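Local coordinates for protein T cell receptor gamma chain (Monodelphis domestica, PDB 7L15) that forms the gamma chain of the marsupial gamma mu T cell receptor, pairing with the mu chain in a receptor that probably recognises antigen, at residues T2-E7 / V104-E109; S32-W37 / R54-S59; E47-Y52 / D68-Y73; S85-S90 / T111-T116. All coordinates share one frame; numbering follows the deposited sequence.

Contact 1. Residues T2-E7 / V104-E109; sequences TGVALE and VKVFGE
Val4 and Leu6 of 2-7 face Val106 and Gly108 of 104-109 across one end of an immunoglobulin V-domain sandwich, where the first strand of one sheet lies over strand G (104-116) of the other. The contact is apolar, and no hydrogen bond crosses it. Val4 and Val106 lie side by side, pointing opposite ways, Val4 CG1 coming to 3.6 Å from Val106 CG2. That branch of Val4 lies between its backbone N and carbonyl carbon (chi1 67°). The second methyl of Val106, CG1, turns to Leu6 instead and lies 3.9 Å from Leu6 CD1, so the two methyls of Val106 are divided mainly between Leu6 and Val4 of the facing segment.

Side chain also meets backbone. Leu6 CD1 rests 3.7 Å from the carbonyl oxygen Val106 O, while Leu6 CB sits over the chain at Gly108, the point of nearest backbone approach, with Leu6 CA and Gly108 CA 4.8 Å apart.

The backbone bonds of both segments run to their own sheets: Ala5 and Glu7 bond to Leu28 and Lys26, Val106 and Gly108 to Ser99 and Cys97. Phe107 points to the far side of its sheet, where it packs on Pro59 of the T cell receptor mu chain, and Leu6 also touches Cys25 and Cys97, the disulfide that joins the two sheets. The closest approach at the Gly108 end is made by the carbonyl oxygen Leu6 O, 3.9 Å from Gly108 CA.

Contact 2. Residues S32-W37 / R54-S59; sequences SDYVHW and RSKSES
Asp33 grips the turn that begins at Arg54 with both its backbone and its carboxylate, and this is the tight part of the contact. In this immunoglobulin V domain the two loops correspond by position to CDR1 and CDR2. Asp33 O takes the backbone N-H of Arg54 at 2.8 Å, a nearly straight bond (168°) arriving almost along the C=O axis. With CG anti to the backbone N (chi1 -169°), the carboxylate swings alongside Ser55 and is held at both oxygens. Asp33 OD1 accepts Ser55 N at 2.9 Å and Asp33 OD2 accepts Ser55 OG at 3.0 Å, each on the syn side, the hydroxyl standing further out of the carboxylate plane (26°). Asp33 OD2 is bonded to Ser53 OG as well, which would fix the rotation of the group. Beneath the polar bonds, Val35 CG2 lies across the aliphatic stem of Arg54, 3.9 Å from Arg54 CG. Beyond it the guanidinium merely passes Ser32, Arg54 NH2 being 3.6 Å from Ser32 O; Arg54 NE is buried with no partner.

The outer side is looser. Exposed Lys56, its chain bent at the last two torsions, brings NZ to the edge of the Tyr34 ring, 3.5 Å from Tyr34 OH. Its ammonium stands 5.3 Å from Asp33 OD2, near enough that the opposite charges may favour each other without a salt bridge.

The contact thus fastens the loop leading into strand 34-40 to the hairpin between strands 47-53 and 58-61, where Ser57 and Glu58 face Ser53 in a G1 beta bulge.

Contact 3. Residues E47-Y52 / D68-Y73; sequences ERLLVY and DKVRAY
This is buried apolar packing between the two sheets of the immunoglobulin V domain: Leu50 and Tyr52 of strand 47-53 face Val70 and Ala72 of strand 70-75. The axes of 47-52 and 70-73 come within 7.5 Å at closest, their directions 23° apart. Such a separation is too wide for backbone pairing, and it is bridged by side chains meeting each other and the facing backbone. Leu50 carries the middle with a forked end. Its CD1 reaches Ala72 CB at 3.7 Å, while CD2 lies over the backbone between Val70 and Ala72, 3.7 Å from Arg71 N and 4.1 Å from Val70 CB. Leu50 CG sits between its own backbone N and carbonyl carbon (chi1 70°), which, with chi2 at 76°, turns both methyls to the facing strand. The stem of Tyr52 comes against the methyl of Ala72: Tyr52 CB and Ala72 CB are 3.7 Å apart. The Tyr52 ring then runs on along the chain, its CD1 3.6 Å from Ala72 O, and its hydroxyl, near Tyr73 C, is hydrogen-bonded to Ser57 OG.

Around the contact, Leu50 and Tyr52 also rest on Ser59 of strand 58-61, Trp37 of strand 34-40 packs against Leu50, and Leu82 and Cys80 of strand 79-84 meet Leu50 and Tyr52 respectively.

Contact 4. Residues S85-S90 / T111-T116; sequences SDLQVS and TRLIVT
The loop 85-90 and strand 111-116 come closest at Val89 and Val115, whose CA atoms are 4.8 Å apart, with no hydrogen bond between the segments. The site is the end of the immunoglobulin V-domain sandwich far from the CDR-type loops, where the connection between strands 79-84 and 93-101 (the E-F loop) packs against the end of strand G.

Val115 does most of the touching. It drives its branched carbon against the backbone of the loop: Val115 CB lies 3.4 Å from Gln88 O, and both of its methyls flank the same carbonyl oxygen. One of them, Val115 CG1, anti to its backbone N (chi1 -168°), also comes to 3.9 Å from Leu87 CB. Further in, Leu87 and Leu113 meet through single methyls, Leu87 CD2 to Leu113 CD2 at 3.8 Å, and the neighbours are largely apolar: both leucines touch Ala21 of strand 21-28, and Leu113 packs on Ile13 and Tyr95. On the outer side, Val89 turns its CG1 onto the strand's backbone, 3.7 Å from Val115 O.

The polar work lies within the loop or goes to its neighbours. Ser92 OG links the two segments indirectly, being hydrogen-bonded to both Val89 O and Val115 N, and Asp91 OD2 accepts Gln88 N. Away from the strand, the amide of Gln88 folds back over Asp86. Its NE2 is shared between Asp86 O and Asp86 OD2, at 3.2 Å from each, and it stands well above the plane of both acceptors, 58° out in either case.

All four contacts belong to the V domain. Contacts 1 and 4 draw on the same long strand, 104-116, near opposite ends: their centres are 25 Å apart and only the chain joins them. Contacts 2 and 3 lie about 10 Å apart between centres and are stitched together by sheet bonds, Val35 N to Tyr52 O and Trp37 O to Leu49 N, both 2.8 Å. Lys69 NZ of contact 3 donates to Ser85 O of contact 4 at 2.8 Å, tying the residue before strand 70-75 to the loop 85-90, while Lys105 of contact 1 packs on His36 of contact 2. Residues of contacts 1, 2 and 3 meet the mu chain, whereas contact 4 touches no other chain.

Contact 1. Residues T2-E7 / V104-E109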
loop_
_atom_site.group_PDB
_atom_site.type_symbol
_atom_site.label_atom_id
_atom_site.label_comp_id
_atom_site.label_asym_id
_atom_site.label_seq_id
_atom_site.Cartn_x
_atom_site.Cartn_y
_atom_site.Cartn_z
ATOM N N THR B 2 13.083 5.961 20.919
ATOM C CA THR B 2 11.931 5.078 20.770
ATOM C C THR B 2 11.724 4.707 19.300
ATOM O O THR B 2 10.802 3.961 18.959
ATOM C CB THR B 2 10.650 5.732 21.321
ATOM O OG1 THR B 2 10.980 6.543 22.454
ATOM C CG2 THR B 2 9.624 4.676 21.736
ATOM N N GLY B 3 12.590 5.232 18.433
ATOM C CA GLY B 3 12.503 4.970 17.008
ATOM C C GLY B 3 11.849 6.102 16.238
ATOM O O GLY B 3 10.771 6.568 16.614
ATOM N N VAL B 4 12.479 6.545 15.154
ATOM C CA VAL B 4 11.993 7.708 14.417
ATOM C C VAL B 4 10.843 7.300 13.505
ATOM O O VAL B 4 10.848 6.213 12.908
ATOM C CB VAL B 4 13.143 8.368 13.632
ATOM C CG1 VAL B 4 13.651 7.461 12.523
ATOM C CG2 VAL B 4 12.712 9.709 13.082
ATOM N N ALA B 5 9.841 8.177 13.399
ATOM C CA ALA B 5 8.636 7.901 12.623
ATOM C C ALA B 5 8.055 9.195 12.066
ATOM O O ALA B 5 8.056 10.227 12.742
ATOM C CB ALA B 5 7.578 7.192 13.470
ATOM N N LEU B 6 7.524 9.118 10.847
ATOM C CA LEU B 6 6.988 10.272 10.143
ATOM C C LEU B 6 5.554 9.990 9.721
ATOM O O LEU B 6 5.248 8.905 9.217
ATOM C CB LEU B 6 7.827 10.615 8.909
ATOM C CG LEU B 6 9.355 10.682 9.021
ATOM C CD1 LEU B 6 9.968 9.286 9.061
ATOM C CD2 LEU B 6 9.909 11.474 7.848
ATOM N N GLU B 7 4.688 10.982 9.912
ATOM C CA GLU B 7 3.258 10.868 9.659
ATOM C C GLU B 7 2.857 11.868 8.580
ATOM O O GLU B 7 3.286 13.023 8.612
ATOM C CB GLU B 7 2.457 11.125 10.949
ATOM C CG GLU B 7 0.935 11.066 10.792
ATOM C CD GLU B 7 0.173 11.679 11.976
ATOM O OE1 GLU B 7 0.087 12.924 12.063
ATOM O OE2 GLU B 7 -0.348 10.913 12.815
ATOM N N VAL B 104 20.522 4.511 7.868
ATOM C CA VAL B 104 19.210 4.075 7.401
ATOM C C VAL B 104 18.330 5.298 7.211
ATOM O O VAL B 104 18.265 6.161 8.095
ATOM C CB VAL B 104 18.556 3.096 8.391
ATOM C CG1 VAL B 104 17.030 3.024 8.164
ATOM C CG2 VAL B 104 19.188 1.723 8.248
ATOM N N LYS B 105 17.646 5.368 6.069
ATOM C CA LYS B 105 16.691 6.438 5.812
ATOM C C LYS B 105 15.282 5.915 6.046
ATOM O O LYS B 105 14.915 4.866 5.515
ATOM C CB LYS B 105 16.838 6.988 4.390
ATOM C CG LYS B 105 16.374 8.431 4.250
ATOM C CD LYS B 105 17.350 9.244 3.419
ATOM C CE LYS B 105 16.771 10.605 3.070
ATOM N NZ LYS B 105 17.688 11.401 2.198
ATOM N N VAL B 106 14.508 6.647 6.845
ATOM C CA VAL B 106 13.136 6.291 7.192
ATOM C C VAL B 106 12.187 7.240 6.474
ATOM O O VAL B 106 12.401 8.458 6.464
ATOM C CB VAL B 106 12.901 6.350 8.713
ATOM C CG1 VAL B 106 11.550 5.775 9.046
ATOM C CG2 VAL B 106 14.004 5.613 9.457
ATOM N N PHE B 107 11.122 6.680 5.911
ATOM C CA PHE B 107 10.205 7.393 5.035
ATOM C C PHE B 107 8.803 7.402 5.617
ATOM O O PHE B 107 8.339 6.402 6.177
ATOM C CB PHE B 107 10.118 6.739 3.639
ATOM C CG PHE B 107 11.307 6.989 2.766
ATOM C CD1 PHE B 107 12.532 6.401 3.043
ATOM C CD2 PHE B 107 11.187 7.802 1.640
ATOM C CE1 PHE B 107 13.622 6.628 2.225
ATOM C CE2 PHE B 107 12.264 8.034 0.816
ATOM C CZ PHE B 107 13.493 7.447 1.107
ATOM N N GLY B 108 8.117 8.517 5.439
ATOM C CA GLY B 108 6.692 8.540 5.652
ATOM C C GLY B 108 5.964 7.663 4.652
ATOM O O GLY B 108 6.498 7.206 3.637
ATOM N N GLU B 109 4.688 7.455 4.947
ATOM C CA GLU B 109 3.839 6.623 4.116
ATOM C C GLU B 109 3.452 7.311 2.805
ATOM O O GLU B 109 3.002 6.639 1.885
ATOM C CB GLU B 109 2.594 6.232 4.936
ATOM C CG GLU B 109 2.095 4.818 4.710
ATOM C CD GLU B 109 0.921 4.467 5.616
ATOM O OE1 GLU B 109 -0.214 4.893 5.305
ATOM O OE2 GLU B 109 1.136 3.785 6.646
#

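Contact 2. Residues S32-W37 / R54-S59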
loop_
_atom_site.group_PDB
_atom_site.type_symbol
_atom_site.label_atom_id
_atom_site.label_comp_id
_atom_site.label_asym_id
_atom_site.label_seq_id
_atom_site.Cartn_x
_atom_site.Cartn_y
_atom_site.Cartn_z
ATOM N N SER B 32 17.253 13.766 13.582
ATOM C CA SER B 32 18.024 14.484 12.581
ATOM C C SER B 32 17.451 15.880 12.407
ATOM O O SER B 32 16.279 16.138 12.695
ATOM C CB SER B 32 18.030 13.747 11.229
ATOM O OG SER B 32 18.895 14.392 10.308
ATOM N N ASP B 33 18.288 16.776 11.896
ATOM C CA ASP B 33 17.866 18.144 11.641
ATOM C C ASP B 33 17.246 18.337 10.260
ATOM O O ASP B 33 16.620 19.377 10.011
ATOM C CB ASP B 33 19.053 19.091 11.808
ATOM C CG ASP B 33 18.636 20.540 11.827
ATOM O OD1 ASP B 33 17.647 20.860 12.518
ATOM O OD2 ASP B 33 19.297 21.354 11.161
ATOM N N TYR B 34 17.392 17.373 9.356
ATOM C CA TYR B 34 16.965 17.539 7.973
ATOM C C TYR B 34 15.737 16.686 7.681
ATOM O O TYR B 34 15.670 15.513 8.072
ATOM C CB TYR B 34 18.112 17.211 7.014
ATOM C CG TYR B 34 19.270 18.141 7.244
ATOM C CD1 TYR B 34 19.339 19.365 6.595
ATOM C CD2 TYR B 34 20.253 17.834 8.172
ATOM C CE1 TYR B 34 20.386 20.244 6.834
ATOM C CE2 TYR B 34 21.304 18.707 8.424
ATOM C CZ TYR B 34 21.366 19.906 7.749
ATOM O OH TYR B 34 22.406 20.767 7.989
ATOM N N VAL B 35 14.756 17.304 7.029
ATOM C CA VAL B 35 13.573 16.627 6.524
ATOM C C VAL B 35 13.681 16.609 5.008
ATOM O O VAL B 35 13.857 17.666 4.384
ATOM C CB VAL B 35 12.289 17.331 6.984
ATOM C CG1 VAL B 35 11.066 16.614 6.437
ATOM C CG2 VAL B 35 12.244 17.387 8.508
ATOM N N HIS B 36 13.597 15.413 4.419
ATOM C CA HIS B 36 13.778 15.208 2.986
ATOM C C HIS B 36 12.436 14.912 2.332
ATOM O O HIS B 36 11.598 14.234 2.920
ATOM C CB HIS B 36 14.742 14.052 2.713
ATOM C CG HIS B 36 16.044 14.165 3.442
ATOM N ND1 HIS B 36 17.221 14.507 2.808
ATOM C CD2 HIS B 36 16.357 13.979 4.747
ATOM C CE1 HIS B 36 18.204 14.526 3.692
ATOM N NE2 HIS B 36 17.707 14.207 4.876
ATOM N N TRP B 37 12.241 15.413 1.112
ATOM C CA TRP B 37 10.992 15.236 0.371
ATOM C C TRP B 37 11.289 14.540 -0.945
ATOM O O TRP B 37 11.940 15.119 -1.818
ATOM C CB TRP B 37 10.287 16.569 0.122
ATOM C CG TRP B 37 9.539 17.059 1.325
ATOM C CD1 TRP B 37 9.968 17.967 2.240
ATOM C CD2 TRP B 37 8.238 16.645 1.754
ATOM N NE1 TRP B 37 9.010 18.157 3.209
ATOM C CE2 TRP B 37 7.938 17.357 2.930
ATOM C CE3 TRP B 37 7.292 15.762 1.246
ATOM C CZ2 TRP B 37 6.737 17.201 3.612
ATOM C CZ3 TRP B 37 6.096 15.600 1.937
ATOM C CH2 TRP B 37 5.831 16.319 3.100
ATOM N N ARG B 54 15.417 21.914 9.674
ATOM C CA ARG B 54 14.444 22.445 10.621
ATOM C C ARG B 54 15.042 23.585 11.445
ATOM O O ARG B 54 14.413 24.639 11.611
ATOM C CB ARG B 54 13.933 21.325 11.526
ATOM C CG ARG B 54 12.879 20.426 10.879
ATOM C CD ARG B 54 12.235 19.558 11.931
ATOM N NE ARG B 54 13.255 19.047 12.833
ATOM C CZ ARG B 54 13.000 18.496 14.011
ATOM N NH1 ARG B 54 11.748 18.384 14.434
ATOM N NH2 ARG B 54 14.002 18.064 14.764
ATOM N N SER B 55 16.265 23.401 11.949
ATOM C CA SER B 55 16.900 24.427 12.769
ATOM C C SER B 55 17.082 25.715 11.982
ATOM O O SER B 55 16.469 26.743 12.297
ATOM C CB SER B 55 18.247 23.926 13.292
ATOM O OG SER B 55 19.249 24.126 12.310
ATOM N N LYS B 56 17.908 25.675 10.928
ATOM C CA LYS B 56 18.116 26.853 10.092
ATOM C C LYS B 56 16.856 27.270 9.326
ATOM O O LYS B 56 16.886 28.306 8.653
ATOM C CB LYS B 56 19.276 26.622 9.103
ATOM C CG LYS B 56 20.468 25.867 9.710
ATOM C CD LYS B 56 21.776 26.075 8.947
ATOM C CE LYS B 56 21.714 25.633 7.491
ATOM N NZ LYS B 56 21.597 24.149 7.314
ATOM N N SER B 57 15.755 26.520 9.433
ATOM C CA SER B 57 14.495 26.826 8.740
ATOM C C SER B 57 14.740 27.169 7.272
ATOM O O SER B 57 14.262 28.178 6.753
ATOM C CB SER B 57 13.743 27.949 9.450
ATOM O OG SER B 57 12.400 28.010 8.988
ATOM N N GLU B 58 15.479 26.292 6.594
ATOM C CA GLU B 58 16.003 26.563 5.263
ATOM C C GLU B 58 15.628 25.427 4.317
ATOM O O GLU B 58 15.865 24.254 4.629
ATOM C CB GLU B 58 17.518 26.730 5.338
ATOM C CG GLU B 58 18.155 27.192 4.063
ATOM C CD GLU B 58 19.650 27.261 4.193
ATOM O OE1 GLU B 58 20.338 27.128 3.162
ATOM O OE2 GLU B 58 20.136 27.437 5.336
ATOM N N SER B 59 15.048 25.772 3.167
ATOM C CA SER B 59 14.572 24.802 2.188
ATOM C C SER B 59 15.447 24.860 0.940
ATOM O O SER B 59 15.453 25.872 0.231
ATOM C CB SER B 59 13.111 25.065 1.829
ATOM O OG SER B 59 12.741 24.349 0.667
#

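Contact 3. Residues E47-Y52 / D68-Y73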
loop_
_atom_site.group_PDB
_atom_site.type_symbol
_atom_site.label_atom_id
_atom_site.label_comp_id
_atom_site.label_asym_id
_atom_site.label_seq_id
_atom_site.Cartn_x
_atom_site.Cartn_y
_atom_site.Cartn_z
ATOM N N GLU B 47 12.749 10.100 -6.635
ATOM C CA GLU B 47 13.867 11.025 -6.541
ATOM C C GLU B 47 13.569 12.062 -5.477
ATOM O O GLU B 47 12.412 12.318 -5.124
ATOM C CB GLU B 47 14.165 11.702 -7.886
ATOM C CG GLU B 47 13.012 12.485 -8.502
ATOM C CD GLU B 47 13.442 13.281 -9.751
ATOM O OE1 GLU B 47 14.636 13.684 -9.843
ATOM O OE2 GLU B 47 12.582 13.500 -10.632
ATOM N N ARG B 48 14.634 12.651 -4.953
ATOM C CA ARG B 48 14.463 13.685 -3.955
ATOM C C ARG B 48 14.232 15.015 -4.653
ATOM O O ARG B 48 14.856 15.309 -5.677
ATOM C CB ARG B 48 15.677 13.764 -3.037
ATOM C CG ARG B 48 15.390 14.634 -1.815
ATOM C CD ARG B 48 16.576 14.713 -0.866
ATOM N NE ARG B 48 17.622 15.573 -1.401
ATOM C CZ ARG B 48 18.773 15.823 -0.789
ATOM N NH1 ARG B 48 19.036 15.271 0.390
ATOM N NH2 ARG B 48 19.664 16.618 -1.366
ATOM N N LEU B 49 13.283 15.793 -4.132
ATOM C CA LEU B 49 13.003 17.120 -4.660
ATOM C C LEU B 49 13.753 18.215 -3.917
ATOM O O LEU B 49 14.246 19.150 -4.549
ATOM C CB LEU B 49 11.499 17.415 -4.596
ATOM C CG LEU B 49 10.541 16.386 -5.201
ATOM C CD1 LEU B 49 9.151 16.969 -5.402
ATOM C CD2 LEU B 49 11.067 15.846 -6.509
ATOM N N LEU B 50 13.849 18.121 -2.592
ATOM C CA LEU B 50 14.463 19.160 -1.774
ATOM C C LEU B 50 14.785 18.574 -0.408
ATOM O O LEU B 50 14.282 17.513 -0.032
ATOM C CB LEU B 50 13.551 20.391 -1.627
ATOM C CG LEU B 50 12.263 20.352 -0.790
ATOM C CD1 LEU B 50 12.515 20.402 0.718
ATOM C CD2 LEU B 50 11.352 21.510 -1.184
ATOM N N VAL B 51 15.601 19.301 0.348
ATOM C CA VAL B 51 15.877 18.977 1.738
ATOM C C VAL B 51 15.729 20.247 2.570
ATOM O O VAL B 51 16.078 21.347 2.125
ATOM C CB VAL B 51 17.272 18.344 1.922
ATOM C CG1 VAL B 51 18.370 19.302 1.472
ATOM C CG2 VAL B 51 17.467 17.926 3.371
ATOM N N TYR B 52 15.174 20.098 3.765
ATOM C CA TYR B 52 14.834 21.213 4.628
ATOM C C TYR B 52 15.526 21.019 5.966
ATOM O O TYR B 52 15.429 19.944 6.569
ATOM C CB TYR B 52 13.317 21.310 4.816
ATOM C CG TYR B 52 12.860 22.309 5.859
ATOM C CD1 TYR B 52 12.884 23.676 5.606
ATOM C CD2 TYR B 52 12.378 21.881 7.088
ATOM C CE1 TYR B 52 12.451 24.590 6.559
ATOM C CE2 TYR B 52 11.940 22.783 8.046
ATOM C CZ TYR B 52 11.979 24.136 7.780
ATOM O OH TYR B 52 11.547 25.032 8.739
ATOM N N ASP B 68 10.703 28.382 -6.559
ATOM C CA ASP B 68 9.369 28.863 -6.912
ATOM C C ASP B 68 8.373 27.716 -7.041
ATOM O O ASP B 68 7.169 27.917 -6.852
ATOM C CB ASP B 68 9.403 29.628 -8.233
ATOM C CG ASP B 68 10.267 30.863 -8.180
ATOM O OD1 ASP B 68 11.070 31.009 -7.233
ATOM O OD2 ASP B 68 10.136 31.693 -9.104
ATOM N N LYS B 69 8.852 26.520 -7.375
ATOM C CA LYS B 69 7.991 25.376 -7.651
ATOM C C LYS B 69 7.738 24.526 -6.407
ATOM O O LYS B 69 6.595 24.142 -6.152
ATOM C CB LYS B 69 8.609 24.533 -8.778
ATOM C CG LYS B 69 7.788 23.328 -9.238
ATOM C CD LYS B 69 6.465 23.729 -9.870
ATOM C CE LYS B 69 5.631 22.501 -10.247
ATOM N NZ LYS B 69 4.312 22.916 -10.783
ATOM N N VAL B 70 8.777 24.225 -5.625
ATOM C CA VAL B 70 8.653 23.448 -4.394
ATOM C C VAL B 70 9.437 24.145 -3.295
ATOM O O VAL B 70 10.546 24.637 -3.527
ATOM C CB VAL B 70 9.151 21.996 -4.557
ATOM C CG1 VAL B 70 8.180 21.211 -5.381
ATOM C CG2 VAL B 70 10.554 21.982 -5.189
ATOM N N ARG B 71 8.872 24.158 -2.092
ATOM C CA ARG B 71 9.434 24.913 -0.981
ATOM C C ARG B 71 8.906 24.306 0.309
ATOM O O ARG B 71 7.691 24.129 0.453
ATOM C CB ARG B 71 9.049 26.398 -1.088
ATOM C CG ARG B 71 9.790 27.342 -0.148
ATOM C CD ARG B 71 9.213 28.765 -0.211
ATOM N NE ARG B 71 7.878 28.838 0.385
ATOM C CZ ARG B 71 7.653 28.937 1.692
ATOM N NH1 ARG B 71 6.409 28.993 2.147
ATOM N NH2 ARG B 71 8.673 28.972 2.545
ATOM N N ALA B 72 9.806 23.975 1.231
ATOM C CA ALA B 72 9.415 23.485 2.547
ATOM C C ALA B 72 9.539 24.588 3.591
ATOM O O ALA B 72 10.459 25.409 3.537
ATOM C CB ALA B 72 10.269 22.292 2.963
ATOM N N TYR B 73 8.616 24.596 4.554
ATOM C CA TYR B 73 8.651 25.554 5.650
ATOM C C TYR B 73 8.133 24.868 6.915
ATOM O O TYR B 73 7.804 23.677 6.907
ATOM C CB TYR B 73 7.873 26.825 5.275
ATOM C CG TYR B 73 6.367 26.696 5.288
ATOM C CD1 TYR B 73 5.703 25.877 4.384
ATOM C CD2 TYR B 73 5.604 27.423 6.193
ATOM C CE1 TYR B 73 4.312 25.766 4.402
ATOM C CE2 TYR B 73 4.220 27.322 6.220
ATOM C CZ TYR B 73 3.580 26.495 5.325
ATOM O OH TYR B 73 2.209 26.404 5.363
#

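Contact 4. Residues S85-S90 / T111-T116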
loop_
_atom_site.group_PDB
_atom_site.type_symbol
_atom_site.label_atom_id
_atom_site.label_comp_id
_atom_site.label_asym_id
_atom_site.label_seq_id
_atom_site.Cartn_x
_atom_site.Cartn_y
_atom_site.Cartn_z
ATOM N N SER B 85 3.713 24.602 -5.988
ATOM C CA SER B 85 2.969 25.686 -6.612
ATOM C C SER B 85 2.655 25.362 -8.068
ATOM O O SER B 85 3.245 24.459 -8.673
ATOM C CB SER B 85 3.752 27.003 -6.541
ATOM O OG SER B 85 4.218 27.253 -5.230
ATOM N N ASP B 86 1.713 26.128 -8.618
ATOM C CA ASP B 86 1.385 26.150 -10.043
ATOM C C ASP B 86 1.287 24.730 -10.593
ATOM O O ASP B 86 1.968 24.342 -11.541
ATOM C CB ASP B 86 2.403 26.983 -10.831
ATOM C CG ASP B 86 2.026 27.135 -12.306
ATOM O OD1 ASP B 86 0.898 27.594 -12.592
ATOM O OD2 ASP B 86 2.850 26.788 -13.183
ATOM N N LEU B 87 0.421 23.958 -9.947
ATOM C CA LEU B 87 0.295 22.540 -10.237
ATOM C C LEU B 87 0.004 22.296 -11.711
ATOM O O LEU B 87 -0.772 23.022 -12.339
ATOM C CB LEU B 87 -0.809 21.947 -9.366
ATOM C CG LEU B 87 -0.355 21.924 -7.905
ATOM C CD1 LEU B 87 -1.494 21.545 -6.978
ATOM C CD2 LEU B 87 0.827 20.958 -7.736
ATOM N N GLN B 88 0.665 21.278 -12.261
ATOM C CA GLN B 88 0.397 20.738 -13.586
ATOM C C GLN B 88 0.139 19.245 -13.451
ATOM O O GLN B 88 0.523 18.624 -12.455
ATOM C CB GLN B 88 1.570 20.979 -14.540
ATOM C CG GLN B 88 2.053 22.440 -14.581
ATOM C CD GLN B 88 0.996 23.392 -15.107
ATOM O OE1 GLN B 88 0.204 23.043 -15.988
ATOM N NE2 GLN B 88 0.963 24.602 -14.551
ATOM N N VAL B 89 -0.515 18.664 -14.464
ATOM C CA VAL B 89 -0.818 17.236 -14.402
ATOM C C VAL B 89 0.459 16.443 -14.188
ATOM O O VAL B 89 0.479 15.467 -13.432
ATOM C CB VAL B 89 -1.575 16.778 -15.665
ATOM C CG1 VAL B 89 -2.934 17.454 -15.742
ATOM C CG2 VAL B 89 -0.753 17.098 -16.926
ATOM N N SER B 90 1.563 16.905 -14.770
ATOM C CA SER B 90 2.833 16.211 -14.657
ATOM C C SER B 90 3.384 16.200 -13.234
ATOM O O SER B 90 4.407 15.546 -12.995
ATOM C CB SER B 90 3.837 16.858 -15.604
ATOM O OG SER B 90 4.052 18.214 -15.235
ATOM N N THR B 111 1.818 11.058 0.698
ATOM C CA THR B 111 0.540 11.614 0.299
ATOM C C THR B 111 0.476 11.656 -1.223
ATOM O O THR B 111 1.450 12.036 -1.882
ATOM C CB THR B 111 0.342 13.014 0.880
ATOM O OG1 THR B 111 0.277 12.937 2.309
ATOM C CG2 THR B 111 -0.957 13.608 0.397
ATOM N N ARG B 112 -0.655 11.257 -1.791
ATOM C CA ARG B 112 -0.779 11.244 -3.242
ATOM C C ARG B 112 -1.340 12.577 -3.725
ATOM O O ARG B 112 -2.461 12.964 -3.374
ATOM C CB ARG B 112 -1.644 10.088 -3.738
ATOM C CG ARG B 112 -1.788 10.093 -5.276
ATOM C CD ARG B 112 -2.568 8.888 -5.821
ATOM N NE ARG B 112 -1.752 7.680 -5.863
ATOM C CZ ARG B 112 -0.870 7.405 -6.824
ATOM N NH1 ARG B 112 -0.682 8.266 -7.823
ATOM N NH2 ARG B 112 -0.169 6.275 -6.783
ATOM N N LEU B 113 -0.554 13.270 -4.536
ATOM C CA LEU B 113 -0.985 14.489 -5.192
ATOM C C LEU B 113 -1.618 14.113 -6.526
ATOM O O LEU B 113 -0.996 13.436 -7.349
ATOM C CB LEU B 113 0.207 15.427 -5.380
ATOM C CG LEU B 113 -0.074 16.751 -6.054
ATOM C CD1 LEU B 113 -1.069 17.535 -5.205
ATOM C CD2 LEU B 113 1.232 17.533 -6.248
ATOM N N ILE B 114 -2.855 14.532 -6.736
ATOM C CA ILE B 114 -3.562 14.257 -7.977
ATOM C C ILE B 114 -3.904 15.588 -8.613
ATOM O O ILE B 114 -4.669 16.373 -8.042
ATOM C CB ILE B 114 -4.829 13.426 -7.742
ATOM C CG1 ILE B 114 -4.483 12.127 -7.018
ATOM C CG2 ILE B 114 -5.557 13.186 -9.075
ATOM C CD1 ILE B 114 -5.695 11.388 -6.495
ATOM N N VAL B 115 -3.334 15.850 -9.781
ATOM C CA VAL B 115 -3.636 17.055 -10.533
ATOM C C VAL B 115 -4.372 16.622 -11.786
ATOM O O VAL B 115 -3.880 15.780 -12.546
ATOM C CB VAL B 115 -2.367 17.852 -10.870
ATOM C CG1 VAL B 115 -2.737 19.260 -11.388
ATOM C CG2 VAL B 115 -1.490 17.943 -9.632
ATOM N N THR B 116 -5.551 17.186 -11.996
ATOM C CA THR B 116 -6.356 16.837 -13.154
ATOM C C THR B 116 -6.872 18.100 -13.825
ATOM O O THR B 116 -7.057 19.144 -13.185
ATOM C CB THR B 116 -7.524 15.916 -12.778
ATOM O OG1 THR B 116 -8.317 15.666 -13.944
ATOM C CG2 THR B 116 -8.382 16.554 -11.732
#